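Local coordinates for protein sulfoquinovosidase (Escherichia coli, PDB 5AEE) that hydrolyses sulfoquinovosyl diacylglycerides and simple sulfoquinovosides to release sulfoquinovose, feeding the sulfoglycolytic breakdown of plant sulfolipid headgroups, at residues A[132-137]-A[468-473]; A[148-153]-A[181-186]; A[428-433]-A[454-459]. The protein carries 1 engineered substitution. All coordinates share one frame; numbering follows the deposited sequence.

Interaction 1: A[132-137]-A[468-473]; sequences CGEQFS and MWAGNQ. Engineered in segment 468-473: Asn472 (natural residue Asp). With CA (calcium ion), chain C; NSQ (4-nitrophenyl alpha-D-6-sulfoquinovoside), chain E.
Phe136 and Ala470 supply the apolar part of this contact between the N-terminal galactose mutarotase-like domain and the TIM barrel. Ring atom CE2 of Phe136 lies 4.1 Å from CB of Ala470, a methyl small enough to let the loop after strand 468-469 come close to the ring. CZ of Phe136 also reaches to 3.4 Å from O of Ala470. The Gln473 side chain crosses that of Phe136 at about a right angle, NE2 approaching the ring obliquely, with amide and ring planes 19° apart. Bent at chi2, the Gln473 chain folds back, and its NE2 donates to O of Ala470 at 2.9 Å, from above the carbonyl plane; this bond closes the loop Ala470-Gln473, within which Asn472 lies.

The polar part runs through Glu134. Its side chain, extended with CG anti to the backbone N (chi1 -164°), is long enough to cross to the barrel strand, where one water bridges OE1 of Glu134 and O of Trp469. The other carboxylate oxygen, OE2, is hydrogen-bonded to His501.

Segment 468-473 also holds the ligand and the metal. Asn472, an engineered replacement of the natural aspartate inferred to be the proton donor, accepts from O2 of the sulfoquinovoside through OD1, while its ND2 points almost straight (174°) at the glycosidic O1, 3.0 Å away. O of Asn472 binds calcium at 2.3 Å, alongside Gln153, Gly154 and Asp481. Trp469 sets its ring edge against the sugar at O2. The amide thus spans the glycosidic oxygen and the neighbouring hydroxyl, an arrangement consistent with the natural acid standing ready to protonate the leaving group.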
loop_
_atom_site.group_PDB
_atom_site.type_symbol
_atom_site.label_atom_id
_atom_site.label_comp_id
_atom_site.label_asym_id
_atom_site.label_seq_id
_atom_site.Cartn_x
_atom_site.Cartn_y
_atom_site.Cartn_z
ATOM N N CYS A 132 -1.760 5.759 8.253
ATOM C CA CYS A 132 -3.049 5.597 7.606
ATOM C C CYS A 132 -2.982 4.734 6.351
ATOM O O CYS A 132 -3.789 4.881 5.440
ATOM C CB CYS A 132 -3.769 6.916 7.356
ATOM S SG CYS A 132 -4.471 7.535 8.875
ATOM N N GLY A 133 -2.087 3.768 6.353
ATOM C CA GLY A 133 -1.870 2.938 5.189
ATOM C C GLY A 133 -0.966 3.533 4.135
ATOM O O GLY A 133 0.111 4.089 4.434
ATOM N N GLU A 134 -1.360 3.358 2.885
ATOM C CA GLU A 134 -0.546 3.862 1.753
ATOM C C GLU A 134 -1.129 5.130 1.188
ATOM O O GLU A 134 -2.150 5.076 0.516
ATOM C CB GLU A 134 -0.463 2.833 0.656
ATOM C CG GLU A 134 0.628 3.082 -0.342
ATOM C CD GLU A 134 0.749 1.905 -1.304
ATOM O OE1 GLU A 134 -0.028 0.926 -1.118
ATOM O OE2 GLU A 134 1.510 1.986 -2.263
ATOM N N GLN A 135 -0.442 6.222 1.437
ATOM C CA GLN A 135 -0.933 7.555 1.115
ATOM C C GLN A 135 0.003 8.154 0.030
ATOM O O GLN A 135 1.232 8.080 0.140
ATOM C CB GLN A 135 -0.894 8.423 2.354
ATOM C CG GLN A 135 -1.876 7.986 3.396
ATOM C CD GLN A 135 -3.315 8.121 2.924
ATOM O OE1 GLN A 135 -3.625 8.974 2.100
ATOM N NE2 GLN A 135 -4.215 7.308 3.511
ATOM N N PHE A 136 -0.597 8.760 -0.986
ATOM C CA PHE A 136 0.149 9.170 -2.188
ATOM C C PHE A 136 0.340 10.654 -2.281
ATOM O O PHE A 136 1.248 11.092 -2.936
ATOM C CB PHE A 136 -0.569 8.661 -3.422
ATOM C CG PHE A 136 -0.424 7.170 -3.600
ATOM C CD1 PHE A 136 -1.268 6.314 -2.940
ATOM C CD2 PHE A 136 0.542 6.678 -4.394
ATOM C CE1 PHE A 136 -1.108 4.937 -3.041
ATOM C CE2 PHE A 136 0.684 5.324 -4.547
ATOM C CZ PHE A 136 -0.137 4.462 -3.872
ATOM N N SER A 137 -0.539 11.424 -1.663
ATOM C CA SER A 137 -0.351 12.892 -1.690
ATOM C C SER A 137 0.333 13.455 -0.442
ATOM O O SER A 137 0.997 14.491 -0.491
ATOM C CB SER A 137 -1.708 13.514 -1.849
ATOM O OG SER A 137 -2.232 13.165 -3.116
ATOM N N MET A 468 4.305 -5.113 -1.413
ATOM C CA MET A 468 3.354 -4.173 -1.989
ATOM C C MET A 468 3.960 -3.523 -3.241
ATOM O O MET A 468 5.171 -3.300 -3.292
ATOM C CB MET A 468 3.010 -3.075 -1.004
ATOM C CG MET A 468 2.528 -3.608 0.302
ATOM S SD MET A 468 1.196 -4.796 0.306
ATOM C CE MET A 468 -0.118 -4.017 -0.635
ATOM N N TRP A 469 3.120 -3.207 -4.242
ATOM C CA TRP A 469 3.541 -2.292 -5.278
ATOM C C TRP A 469 2.609 -1.075 -5.227
ATOM O O TRP A 469 1.494 -1.191 -4.761
ATOM C CB TRP A 469 3.731 -2.897 -6.653
ATOM C CG TRP A 469 2.619 -2.766 -7.626
ATOM C CD1 TRP A 469 2.501 -1.785 -8.588
ATOM C CD2 TRP A 469 1.501 -3.590 -7.759
ATOM N NE1 TRP A 469 1.365 -1.955 -9.277
ATOM C CE2 TRP A 469 0.725 -3.063 -8.822
ATOM C CE3 TRP A 469 1.041 -4.735 -7.077
ATOM C CZ2 TRP A 469 -0.458 -3.611 -9.215
ATOM C CZ3 TRP A 469 -0.135 -5.323 -7.511
ATOM C CH2 TRP A 469 -0.892 -4.741 -8.549
ATOM N N ALA A 470 3.090 0.033 -5.763
ATOM C CA ALA A 470 2.386 1.325 -5.648
ATOM C C ALA A 470 1.169 1.522 -6.580
ATOM O O ALA A 470 0.623 2.656 -6.638
ATOM C CB ALA A 470 3.369 2.479 -5.841
ATOM N N GLY A 471 0.684 0.475 -7.223
ATOM C CA GLY A 471 -0.504 0.576 -8.030
ATOM C C GLY A 471 -0.217 1.440 -9.249
ATOM O O GLY A 471 0.899 1.491 -9.731
ATOM N N ASN A 472 -1.218 2.143 -9.714
ATOM C CA ASN A 472 -1.157 2.818 -11.032
ATOM C C ASN A 472 -0.865 4.277 -10.910
ATOM O O ASN A 472 -1.754 5.052 -10.515
ATOM C CB ASN A 472 -2.506 2.620 -11.718
ATOM C CG ASN A 472 -2.789 1.198 -12.087
ATOM O OD1 ASN A 472 -1.925 0.334 -12.026
ATOM N ND2 ASN A 472 -4.024 0.957 -12.495
ATOM N N GLN A 473 0.387 4.619 -11.169
ATOM C CA GLN A 473 0.790 5.968 -11.461
ATOM C C GLN A 473 0.495 6.282 -12.909
ATOM O O GLN A 473 0.640 5.504 -13.809
ATOM C CB GLN A 473 2.299 6.205 -11.246
ATOM C CG GLN A 473 2.663 6.323 -9.782
ATOM C CD GLN A 473 2.536 5.037 -9.048
ATOM O OE1 GLN A 473 3.253 4.055 -9.343
ATOM N NE2 GLN A 473 1.613 5.012 -8.099
HETATM CA CA CA C . -3.251 6.731 -10.193
HETATM O O12 NSQ E . -7.124 -5.078 -15.015
HETATM S S10 NSQ E . -6.081 -5.532 -15.965
HETATM O O13 NSQ E . -6.199 -6.904 -16.509
HETATM O O11 NSQ E . -5.952 -4.505 -16.997
HETATM C C6 NSQ E . -4.572 -5.606 -15.140
HETATM C C5 NSQ E . -4.070 -4.300 -14.541
HETATM O O5 NSQ E . -4.893 -4.121 -13.344
HETATM C C1 NSQ E . -4.517 -3.116 -12.452
HETATM C C2 NSQ E . -3.022 -3.219 -12.078
HETATM O O2 NSQ E . -2.772 -2.183 -11.169
HETATM C C3 NSQ E . -2.194 -3.183 -13.344
HETATM O O3 NSQ E . -0.808 -3.247 -13.086
HETATM C C4 NSQ E . -2.557 -4.328 -14.260
HETATM O O4 NSQ E . -1.796 -4.192 -15.499
HETATM O O1 NSQ E . -4.799 -1.905 -13.152
HETATM C C25 NSQ E . -6.086 -1.547 -13.241
HETATM C C26 NSQ E . -6.819 -1.310 -12.067
HETATM C C27 NSQ E . -8.145 -1.013 -12.185
HETATM C C28 NSQ E . -8.719 -0.875 -13.444
HETATM N N32 NSQ E . -10.102 -0.616 -13.512
HETATM O O33 NSQ E . -10.711 -0.867 -14.593
HETATM O O34 NSQ E . -10.752 -0.324 -12.448
HETATM C C29 NSQ E . -7.966 -1.138 -14.584
HETATM C C30 NSQ E . -6.627 -1.472 -14.486
HETATM O O HOH W 1 0.264 -1.251 -2.400
HETATM O O HOH W 2 -3.009 6.742 -12.548
HETATM O O HOH W 3 -4.808 4.979 -10.440
#

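Interaction 2: A[148-153]-A[181-186]; sequences LWTSEQ and FFPQPT. With CA (calcium ion), chain C; NSQ (4-nitrophenyl alpha-D-6-sulfoquinovoside), chain E.
Phe181 meets Thr150 and Gln153 where the second segment begins. Its carbonyl O accepts a hydrogen bond from OG1 of Thr150 at 2.7 Å, with the hydroxyl lying above the carbonyl plane; placing OG1 anti to the backbone N (chi1 -175°) brings it there. The Phe181 ring turns to the other end of the loop, its CE2 3.6 Å from CB of Gln153, so the aromatic group packs on the aliphatic root of a calcium ligand. Amide and ring planes are only 16° apart. Beyond that root, the side-chain amide of Gln153 reaches the calcium ion, and the neighbouring Glu152 pairs with Arg455 beside the nitrophenyl group of the substrate.

Pro183 follows, in a short strand, its compact ring fitting closely against the loop backbone: CG lies 3.4 Å from N of Thr150. Both segments belong to the galactose mutarotase-like domain, and residues 148-153 lead from the end of strand 145-148 to the ligand pocket. The next atom of the Pro183 ring, CB, meets CD2 of Leu148 at 3.9 Å. At the corner, Pro185 centres an inverse gamma turn, and its CA takes the second branch of Leu148, CD1, at 3.7 Å.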
loop_
_atom_site.group_PDB
_atom_site.type_symbol
_atom_site.label_atom_id
_atom_site.label_comp_id
_atom_site.label_asym_id
_atom_site.label_seq_id
_atom_site.Cartn_x
_atom_site.Cartn_y
_atom_site.Cartn_z
ATOM N N LEU A 148 -11.159 6.800 4.941
ATOM C CA LEU A 148 -10.461 5.516 4.845
ATOM C C LEU A 148 -11.432 4.494 4.251
ATOM O O LEU A 148 -12.243 3.862 4.951
ATOM C CB LEU A 148 -9.999 5.062 6.218
ATOM C CG LEU A 148 -9.027 6.014 6.953
ATOM C CD1 LEU A 148 -8.704 5.510 8.349
ATOM C CD2 LEU A 148 -7.761 6.276 6.176
ATOM N N TRP A 149 -11.360 4.392 2.926
ATOM C CA TRP A 149 -12.250 3.529 2.172
ATOM C C TRP A 149 -11.463 3.020 1.026
ATOM O O TRP A 149 -11.079 3.810 0.182
ATOM C CB TRP A 149 -13.492 4.282 1.690
ATOM C CG TRP A 149 -14.547 3.372 1.048
ATOM C CD1 TRP A 149 -14.753 3.223 -0.288
ATOM C CD2 TRP A 149 -15.506 2.516 1.694
ATOM N NE1 TRP A 149 -15.746 2.341 -0.503
ATOM C CE2 TRP A 149 -16.255 1.909 0.681
ATOM C CE3 TRP A 149 -15.819 2.226 3.029
ATOM C CZ2 TRP A 149 -17.328 1.035 0.934
ATOM C CZ3 TRP A 149 -16.861 1.345 3.290
ATOM C CH2 TRP A 149 -17.610 0.738 2.250
ATOM N N THR A 150 -11.182 1.702 0.969
ATOM C CA THR A 150 -10.375 1.278 -0.105
ATOM C C THR A 150 -11.096 1.497 -1.425
ATOM O O THR A 150 -12.287 1.187 -1.568
ATOM C CB THR A 150 -9.854 -0.178 0.035
ATOM O OG1 THR A 150 -8.959 -0.451 -1.041
ATOM C CG2 THR A 150 -10.942 -1.181 0.015
ATOM N N SER A 151 -10.388 1.963 -2.424
ATOM C CA SER A 151 -10.994 2.099 -3.709
ATOM C C SER A 151 -9.899 2.168 -4.745
ATOM O O SER A 151 -8.698 2.059 -4.421
ATOM C CB SER A 151 -11.802 3.460 -3.776
ATOM O OG SER A 151 -10.943 4.598 -3.763
ATOM N N GLU A 152 -10.292 2.436 -6.002
ATOM C CA GLU A 152 -9.289 2.907 -6.981
ATOM C C GLU A 152 -8.617 4.161 -6.506
ATOM O O GLU A 152 -9.172 5.019 -5.827
ATOM C CB GLU A 152 -9.840 3.160 -8.381
ATOM C CG GLU A 152 -10.604 2.020 -9.010
ATOM C CD GLU A 152 -9.866 0.678 -8.938
ATOM O OE1 GLU A 152 -8.750 0.585 -9.485
ATOM O OE2 GLU A 152 -10.407 -0.261 -8.262
ATOM N N GLN A 153 -7.362 4.223 -6.823
ATOM C CA GLN A 153 -6.463 5.256 -6.307
ATOM C C GLN A 153 -6.633 6.669 -6.950
ATOM O O GLN A 153 -6.138 7.647 -6.415
ATOM C CB GLN A 153 -5.083 4.721 -6.500
ATOM C CG GLN A 153 -4.003 5.463 -5.818
ATOM C CD GLN A 153 -3.065 6.084 -6.789
ATOM O OE1 GLN A 153 -3.331 6.220 -8.008
ATOM N NE2 GLN A 153 -1.971 6.538 -6.253
ATOM N N PHE A 181 -6.072 2.425 -2.473
ATOM C CA PHE A 181 -6.459 1.050 -2.384
ATOM C C PHE A 181 -5.967 0.385 -1.080
ATOM O O PHE A 181 -6.292 -0.771 -0.798
ATOM C CB PHE A 181 -5.920 0.248 -3.608
ATOM C CG PHE A 181 -4.633 0.711 -4.078
ATOM C CD1 PHE A 181 -3.508 0.649 -3.260
ATOM C CD2 PHE A 181 -4.503 1.225 -5.341
ATOM C CE1 PHE A 181 -2.296 1.129 -3.719
ATOM C CE2 PHE A 181 -3.318 1.681 -5.795
ATOM C CZ PHE A 181 -2.195 1.636 -4.993
ATOM N N PHE A 182 -5.161 1.100 -0.290
ATOM C CA PHE A 182 -4.703 0.600 1.017
ATOM C C PHE A 182 -4.794 1.685 2.075
ATOM O O PHE A 182 -3.789 2.086 2.626
ATOM C CB PHE A 182 -3.268 0.131 0.871
ATOM C CG PHE A 182 -2.717 -0.715 1.970
ATOM C CD1 PHE A 182 -3.265 -0.828 3.256
ATOM C CD2 PHE A 182 -1.538 -1.444 1.692
ATOM C CE1 PHE A 182 -2.676 -1.618 4.211
ATOM C CE2 PHE A 182 -0.962 -2.255 2.652
ATOM C CZ PHE A 182 -1.525 -2.339 3.928
ATOM N N PRO A 183 -6.008 2.128 2.374
ATOM C CA PRO A 183 -6.153 2.978 3.549
ATOM C C PRO A 183 -6.107 2.003 4.727
ATOM O O PRO A 183 -6.430 0.842 4.576
ATOM C CB PRO A 183 -7.532 3.580 3.326
ATOM C CG PRO A 183 -8.324 2.477 2.647
ATOM C CD PRO A 183 -7.321 1.662 1.872
ATOM N N GLN A 184 -5.653 2.455 5.863
ATOM C CA GLN A 184 -5.700 1.688 7.103
ATOM C C GLN A 184 -5.923 2.555 8.313
ATOM O O GLN A 184 -5.322 3.623 8.428
ATOM C CB GLN A 184 -4.416 0.921 7.308
ATOM C CG GLN A 184 -4.595 -0.138 8.350
ATOM C CD GLN A 184 -3.436 -1.084 8.423
ATOM O OE1 GLN A 184 -3.101 -1.720 7.423
ATOM N NE2 GLN A 184 -2.819 -1.202 9.633
ATOM N N PRO A 185 -6.752 2.067 9.271
ATOM C CA PRO A 185 -7.078 2.926 10.403
ATOM C C PRO A 185 -6.025 2.779 11.509
ATOM O O PRO A 185 -6.311 2.304 12.601
ATOM C CB PRO A 185 -8.460 2.426 10.801
ATOM C CG PRO A 185 -8.408 0.993 10.495
ATOM C CD PRO A 185 -7.729 0.972 9.158
ATOM N N THR A 186 -4.836 3.234 11.187
ATOM C CA THR A 186 -3.659 3.068 11.989
ATOM C C THR A 186 -2.765 4.264 11.719
ATOM O O THR A 186 -2.495 4.613 10.541
ATOM C CB THR A 186 -2.892 1.790 11.535
ATOM O OG1 THR A 186 -3.788 0.690 11.462
ATOM C CG2 THR A 186 -1.795 1.492 12.461
HETATM CA CA CA C . -3.251 6.731 -10.193
HETATM O O12 NSQ E . -7.124 -5.078 -15.015
HETATM S S10 NSQ E . -6.081 -5.532 -15.965
HETATM O O13 NSQ E . -6.199 -6.904 -16.509
HETATM O O11 NSQ E . -5.952 -4.505 -16.997
HETATM C C6 NSQ E . -4.572 -5.606 -15.140
HETATM C C5 NSQ E . -4.070 -4.300 -14.541
HETATM O O5 NSQ E . -4.893 -4.121 -13.344
HETATM C C1 NSQ E . -4.517 -3.116 -12.452
HETATM C C2 NSQ E . -3.022 -3.219 -12.078
HETATM O O2 NSQ E . -2.772 -2.183 -11.169
HETATM C C3 NSQ E . -2.194 -3.183 -13.344
HETATM O O3 NSQ E . -0.808 -3.247 -13.086
HETATM C C4 NSQ E . -2.557 -4.328 -14.260
HETATM O O4 NSQ E . -1.796 -4.192 -15.499
HETATM O O1 NSQ E . -4.799 -1.905 -13.152
HETATM C C25 NSQ E . -6.086 -1.547 -13.241
HETATM C C26 NSQ E . -6.819 -1.310 -12.067
HETATM C C27 NSQ E . -8.145 -1.013 -12.185
HETATM C C28 NSQ E . -8.719 -0.875 -13.444
HETATM N N32 NSQ E . -10.102 -0.616 -13.512
HETATM O O33 NSQ E . -10.711 -0.867 -14.593
HETATM O O34 NSQ E . -10.752 -0.324 -12.448
HETATM C C29 NSQ E . -7.966 -1.138 -14.584
HETATM C C30 NSQ E . -6.627 -1.472 -14.486
HETATM O O HOH W 2 -3.009 6.742 -12.548
HETATM O O HOH W 3 -4.808 4.979 -10.440
#

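Interaction 3: A[428-433]-A[454-459]; sequences AWPALW and MRAGST. With NSQ (4-nitrophenyl alpha-D-6-sulfoquinovoside), chain E.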
loop_
_atom_site.group_PDB
_atom_site.type_symbol
_atom_site.label_atom_id
_atom_site.label_comp_id
_atom_site.label_asym_id
_atom_site.label_seq_id
_atom_site.Cartn_x
_atom_site.Cartn_y
_atom_site.Cartn_z
ATOM N N ALA A 428 -12.087 -4.931 4.487
ATOM C CA ALA A 428 -11.331 -6.080 4.985
ATOM C C ALA A 428 -10.902 -7.023 3.890
ATOM O O ALA A 428 -10.120 -7.946 4.135
ATOM C CB ALA A 428 -12.114 -6.859 6.026
ATOM N N TRP A 429 -11.429 -6.816 2.684
ATOM C CA TRP A 429 -11.172 -7.732 1.571
ATOM C C TRP A 429 -9.711 -7.948 1.187
ATOM O O TRP A 429 -9.284 -9.119 0.941
ATOM C CB TRP A 429 -11.956 -7.291 0.304
ATOM C CG TRP A 429 -12.495 -8.504 -0.480
ATOM C CD1 TRP A 429 -11.986 -9.021 -1.631
ATOM C CD2 TRP A 429 -13.610 -9.310 -0.154
ATOM N NE1 TRP A 429 -12.732 -10.084 -2.047
ATOM C CE2 TRP A 429 -13.721 -10.295 -1.140
ATOM C CE3 TRP A 429 -14.496 -9.328 0.899
ATOM C CZ2 TRP A 429 -14.716 -11.256 -1.121
ATOM C CZ3 TRP A 429 -15.481 -10.289 0.923
ATOM C CH2 TRP A 429 -15.582 -11.228 -0.073
ATOM N N PRO A 430 -8.919 -6.832 1.107
ATOM C CA PRO A 430 -7.554 -7.008 0.644
ATOM C C PRO A 430 -6.766 -7.971 1.476
ATOM O O PRO A 430 -6.075 -8.839 0.908
ATOM C CB PRO A 430 -6.972 -5.627 0.752
ATOM C CG PRO A 430 -8.118 -4.751 0.466
ATOM C CD PRO A 430 -9.294 -5.410 1.125
ATOM N N ALA A 431 -6.834 -7.843 2.800
ATOM C CA ALA A 431 -6.065 -8.767 3.684
ATOM C C ALA A 431 -6.491 -10.227 3.531
ATOM O O ALA A 431 -5.680 -11.160 3.639
ATOM C CB ALA A 431 -6.086 -8.331 5.165
ATOM N N LEU A 432 -7.776 -10.406 3.245
ATOM C CA LEU A 432 -8.328 -11.698 3.042
ATOM C C LEU A 432 -7.786 -12.299 1.794
ATOM O O LEU A 432 -7.326 -13.485 1.766
ATOM C CB LEU A 432 -9.831 -11.554 3.008
ATOM C CG LEU A 432 -10.747 -12.757 2.940
ATOM C CD1 LEU A 432 -10.256 -13.894 3.820
ATOM C CD2 LEU A 432 -12.171 -12.309 3.279
ATOM N N TRP A 433 -7.790 -11.488 0.728
ATOM C CA TRP A 433 -7.136 -11.910 -0.498
ATOM C C TRP A 433 -5.635 -12.189 -0.298
ATOM O O TRP A 433 -5.081 -13.230 -0.752
ATOM C CB TRP A 433 -7.423 -10.862 -1.552
ATOM C CG TRP A 433 -6.760 -10.965 -2.840
ATOM C CD1 TRP A 433 -6.324 -9.968 -3.552
ATOM C CD2 TRP A 433 -6.573 -12.155 -3.627
ATOM N NE1 TRP A 433 -5.758 -10.401 -4.734
ATOM C CE2 TRP A 433 -5.921 -11.756 -4.811
ATOM C CE3 TRP A 433 -6.869 -13.495 -3.433
ATOM C CZ2 TRP A 433 -5.517 -12.648 -5.793
ATOM C CZ3 TRP A 433 -6.453 -14.392 -4.392
ATOM C CH2 TRP A 433 -5.809 -13.936 -5.592
ATOM N N MET A 454 1.202 -7.049 -4.257
ATOM C CA MET A 454 -0.168 -6.644 -4.179
ATOM C C MET A 454 -0.281 -5.149 -4.169
ATOM O O MET A 454 0.645 -4.425 -3.812
ATOM C CB MET A 454 -0.800 -7.105 -2.795
ATOM C CG MET A 454 -0.813 -8.641 -2.726
ATOM S SD MET A 454 -1.709 -9.243 -1.275
ATOM C CE MET A 454 -3.346 -9.267 -1.969
ATOM N N ARG A 455 -1.450 -4.718 -4.535
ATOM C CA ARG A 455 -1.773 -3.269 -4.671
ATOM C C ARG A 455 -2.690 -2.917 -3.518
ATOM O O ARG A 455 -2.302 -2.161 -2.633
ATOM C CB ARG A 455 -2.431 -3.064 -6.058
ATOM C CG ARG A 455 -3.004 -1.688 -6.351
ATOM C CD ARG A 455 -3.295 -1.484 -7.823
ATOM N NE ARG A 455 -4.424 -2.304 -8.290
ATOM C CZ ARG A 455 -5.685 -1.945 -8.361
ATOM N NH1 ARG A 455 -6.115 -0.709 -8.038
ATOM N NH2 ARG A 455 -6.561 -2.844 -8.801
ATOM N N ALA A 456 -3.897 -3.458 -3.532
ATOM C CA ALA A 456 -4.822 -3.272 -2.417
ATOM C C ALA A 456 -4.260 -3.876 -1.123
ATOM O O ALA A 456 -3.558 -4.918 -1.139
ATOM C CB ALA A 456 -6.194 -3.828 -2.723
ATOM N N GLY A 457 -4.577 -3.250 -0.016
ATOM C CA GLY A 457 -4.223 -3.848 1.268
ATOM C C GLY A 457 -5.143 -3.366 2.332
ATOM O O GLY A 457 -5.887 -2.441 2.083
ATOM N N SER A 458 -5.087 -4.050 3.483
ATOM C CA SER A 458 -5.835 -3.688 4.681
ATOM C C SER A 458 -5.099 -4.282 5.878
ATOM O O SER A 458 -4.100 -5.006 5.713
ATOM C CB SER A 458 -7.310 -4.195 4.609
ATOM O OG SER A 458 -7.424 -5.623 4.600
ATOM N N THR A 459 -5.612 -4.023 7.070
ATOM C CA THR A 459 -5.032 -4.571 8.327
ATOM C C THR A 459 -4.776 -6.059 8.176
ATOM O O THR A 459 -5.703 -6.814 7.901
ATOM C CB THR A 459 -6.006 -4.304 9.443
ATOM O OG1 THR A 459 -6.241 -2.888 9.471
ATOM C CG2 THR A 459 -5.510 -4.806 10.781
HETATM O O12 NSQ E . -7.124 -5.078 -15.015
HETATM S S10 NSQ E . -6.081 -5.532 -15.965
HETATM O O13 NSQ E . -6.199 -6.904 -16.509
HETATM O O11 NSQ E . -5.952 -4.505 -16.997
HETATM C C6 NSQ E . -4.572 -5.606 -15.140
HETATM C C5 NSQ E . -4.070 -4.300 -14.541
HETATM O O5 NSQ E . -4.893 -4.121 -13.344
HETATM C C1 NSQ E . -4.517 -3.116 -12.452
HETATM C C2 NSQ E . -3.022 -3.219 -12.078
HETATM O O2 NSQ E . -2.772 -2.183 -11.169
HETATM C C3 NSQ E . -2.194 -3.183 -13.344
HETATM O O3 NSQ E . -0.808 -3.247 -13.086
HETATM C C4 NSQ E . -2.557 -4.328 -14.260
HETATM O O4 NSQ E . -1.796 -4.192 -15.499
HETATM O O1 NSQ E . -4.799 -1.905 -13.152
HETATM C C25 NSQ E . -6.086 -1.547 -13.241
HETATM C C26 NSQ E . -6.819 -1.310 -12.067
HETATM C C27 NSQ E . -8.145 -1.013 -12.185
HETATM C C28 NSQ E . -8.719 -0.875 -13.444
HETATM N N32 NSQ E . -10.102 -0.616 -13.512
HETATM O O33 NSQ E . -10.711 -0.867 -14.593
HETATM O O34 NSQ E . -10.752 -0.324 -12.448
HETATM C C29 NSQ E . -7.966 -1.138 -14.584
HETATM C C30 NSQ E . -6.627 -1.472 -14.486
#
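The indole of Trp433 meets the end of Met454, whose CE comes obliquely to the five-membered ring, 3.4 Å from CD1. A bend at chi3 (87°) directs this flexible thioether chain to the tryptophan. The indole NE1 is bonded to the backbone O of Asp405, the nucleophile, which helps hold the ring's rotation. The other flat group, the guanidinium of Arg455, has C26 of the substrate's nitrophenyl ring over one face, while its nitrogens form salt bridges to Asp405, Glu408 and Glu152.

Farther along, Pro430 presses onto the chain at Gly457. Its CB stands 3.3 Å from CA of Gly457, tighter than usual carbon contact, so the proline rests on the glycine backbone itself. The ring methylene CG of Pro430 meets the methyl CB of Ala456 at 3.8 Å.

Ser458 contributes the polar link. Helix 422-443 is kinked at Pro430, which has no N-H to give, and at Ala431, whose N has no bond to the turn before and donates to OG of Ser458 at 2.9 Å with a bent N-H geometry (143°). The serine hydroxyl is turned to sit between its own backbone N and carbonyl carbon (chi1 65°), which directs it at N of Ala431, and the small CB of Ala431 lies close by, 3.2 Å from O of Thr459.

In this way a barrel helix is seated on the loop that follows strand 451-454. A serine hydroxyl satisfies an amide at the kink, and the loop that makes this bond also carries Arg455, whose salt bridges bring it to the catalytic carboxylates.

How the interactions relate
All three contacts are largely buried and reach the sulfoquinovoside. Every touching residue of interaction 1 is buried; interaction 2 is buried but for the partly exposed Pro185, whereas interaction 3 includes the partly exposed Ala428, Ala431 and Thr459. Interaction 1 crosses from the mutarotase-like domain to the TIM barrel, interaction 2 stays within the former and interaction 3 within the latter. Interactions 1 and 2 share the calcium ion and backbone bonds; Phe181 in turn bonds Gly457 of interaction 3, and Trp469 bonds Met454. Their chemistry differs: interaction 1 has no direct hydrogen bond and relies on ring packing and a bridging water, interaction 2 on a threonine hydroxyl and prolines, and interaction 3 on a serine at a helix kink.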